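Local coordinates for Non-structural protein 9 (Avian infectious bronchitis virus, PDB 5C94) that forms a homodimer and binds RNA, probably serving as a component of the coronavirus replicase, at residues V45-S50 against G103-A108. Sequence-based numbering, arbitrary orientation.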
loop_
_atom_site.group_PDB
_atom_site.type_symbol
_atom_site.label_atom_id
_atom_site.label_comp_id
_atom_site.label_asym_id
_atom_site.label_seq_id
_atom_site.Cartn_x
_atom_site.Cartn_y
_atom_site.Cartn_z
ATOM N N VAL A 45 4.664 -10.631 -8.232
ATOM C CA VAL A 45 3.212 -10.592 -8.355
ATOM C C VAL A 45 2.585 -10.738 -6.962
ATOM O O VAL A 45 2.938 -11.639 -6.194
ATOM C CB VAL A 45 2.682 -11.687 -9.318
ATOM C CG1 VAL A 45 1.210 -11.502 -9.579
ATOM C CG2 VAL A 45 3.398 -11.598 -10.639
ATOM N N ALA A 46 1.661 -9.833 -6.649
ATOM C CA ALA A 46 1.112 -9.688 -5.304
ATOM C C ALA A 46 -0.364 -10.094 -5.181
ATOM O O ALA A 46 -0.817 -10.590 -4.137
ATOM C CB ALA A 46 1.277 -8.245 -4.859
ATOM N N ALA A 47 -1.121 -9.854 -6.245
ATOM C CA ALA A 47 -2.561 -10.011 -6.177
ATOM C C ALA A 47 -3.164 -10.131 -7.561
ATOM O O ALA A 47 -2.555 -9.707 -8.542
ATOM C CB ALA A 47 -3.184 -8.841 -5.443
ATOM N N ILE A 48 -4.352 -10.725 -7.645
ATOM C CA ILE A 48 -5.122 -10.646 -8.883
ATOM C C ILE A 48 -6.522 -10.138 -8.561
ATOM O O ILE A 48 -6.983 -10.274 -7.426
ATOM C CB ILE A 48 -5.206 -12.005 -9.630
ATOM C CG1 ILE A 48 -6.176 -12.948 -8.928
ATOM C CG2 ILE A 48 -3.809 -12.645 -9.809
ATOM C CD1 ILE A 48 -6.858 -13.905 -9.874
ATOM N N THR A 49 -7.166 -9.500 -9.538
ATOM C CA THR A 49 -8.576 -9.139 -9.404
ATOM C C THR A 49 -9.444 -9.801 -10.474
ATOM O O THR A 49 -8.984 -10.101 -11.586
ATOM C CB THR A 49 -8.801 -7.611 -9.466
ATOM O OG1 THR A 49 -8.237 -7.076 -10.671
ATOM C CG2 THR A 49 -8.182 -6.938 -8.255
ATOM N N SER A 50 -10.709 -10.016 -10.131
ATOM C CA SER A 50 -11.616 -10.726 -11.012
ATOM C C SER A 50 -13.063 -10.516 -10.608
ATOM O O SER A 50 -13.348 -10.190 -9.458
ATOM C CB SER A 50 -11.281 -12.225 -11.012
ATOM O OG SER A 50 -12.150 -12.936 -11.879
ATOM N N GLY A 103 -0.173 -4.355 1.307
ATOM C CA GLY A 103 -0.602 -2.994 1.552
ATOM C C GLY A 103 -0.414 -2.132 0.320
ATOM O O GLY A 103 -1.268 -1.283 0.015
ATOM N N MET A 104 0.681 -2.349 -0.399
ATOM C CA MET A 104 0.950 -1.557 -1.585
ATOM C C MET A 104 -0.153 -1.684 -2.625
ATOM O O MET A 104 -0.553 -0.692 -3.226
ATOM C CB MET A 104 2.288 -1.949 -2.183
ATOM C CG MET A 104 3.446 -1.415 -1.386
ATOM S SD MET A 104 4.943 -1.513 -2.351
ATOM C CE MET A 104 4.342 -0.962 -3.943
ATOM N N VAL A 105 -0.649 -2.903 -2.823
ATOM C CA VAL A 105 -1.790 -3.121 -3.700
ATOM C C VAL A 105 -3.022 -2.382 -3.173
ATOM O O VAL A 105 -3.733 -1.729 -3.940
ATOM C CB VAL A 105 -2.137 -4.619 -3.841
ATOM C CG1 VAL A 105 -3.408 -4.795 -4.682
ATOM C CG2 VAL A 105 -0.988 -5.387 -4.465
ATOM N N LEU A 106 -3.276 -2.485 -1.869
ATOM C CA LEU A 106 -4.456 -1.843 -1.289
ATOM C C LEU A 106 -4.349 -0.334 -1.444
ATOM O O LEU A 106 -5.334 0.341 -1.756
ATOM C CB LEU A 106 -4.633 -2.210 0.190
ATOM C CG LEU A 106 -4.998 -3.665 0.501
ATOM C CD1 LEU A 106 -5.045 -3.892 2.006
ATOM C CD2 LEU A 106 -6.324 -4.062 -0.144
ATOM N N GLY A 107 -3.147 0.185 -1.218
ATOM C CA GLY A 107 -2.895 1.600 -1.372
ATOM C C GLY A 107 -3.131 2.042 -2.806
ATOM O O GLY A 107 -3.710 3.101 -3.034
ATOM N N ALA A 108 -2.697 1.229 -3.770
ATOM C CA ALA A 108 -2.767 1.613 -5.182
ATOM C C ALA A 108 -4.205 1.696 -5.675
ATOM O O ALA A 108 -4.511 2.478 -6.573
ATOM C CB ALA A 108 -1.984 0.642 -6.051
#
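Val105 meets Ala46 and Ala47 with its two branches divided between them, one methyl for each alanine. Val105 CG2 abuts Ala46 CB at 3.7 Å, while Val105 CG1 lies a little farther off, 4.1 Å from Ala47 CB. With the Val105 side chain already directed at the strand, a chi1 of 176°, which places CG1 anti to the backbone N and CG2 anti to the carbonyl carbon, assigns CG2 to Ala46 and CG1 to Ala47. Two consecutive strand residues would normally point to opposite faces of a sheet. Here Ala46 and Ala47 both pair with Tyr35 in a classic beta bulge, and the irregular backbone, with Ala46 at phi/psi -112/-34°, turns both methyls to the helix; Ile48 then points away from it. The contact is wholly apolar and small, burying 93 Å², and the small alanines are consistent with a close approach, the CA atoms of Ala46 and Val105 being 7.4 Å apart. Helix 99-109 thus rests on the bulged part of strand 42-50, which runs between strands 30-39 and 85-93; Ala47 also touches Leu91 and Phe93 of the latter. Met104 and Leu106 pack against Leu106 and Met104 of the second subunit, bringing the helix into the dimer interface.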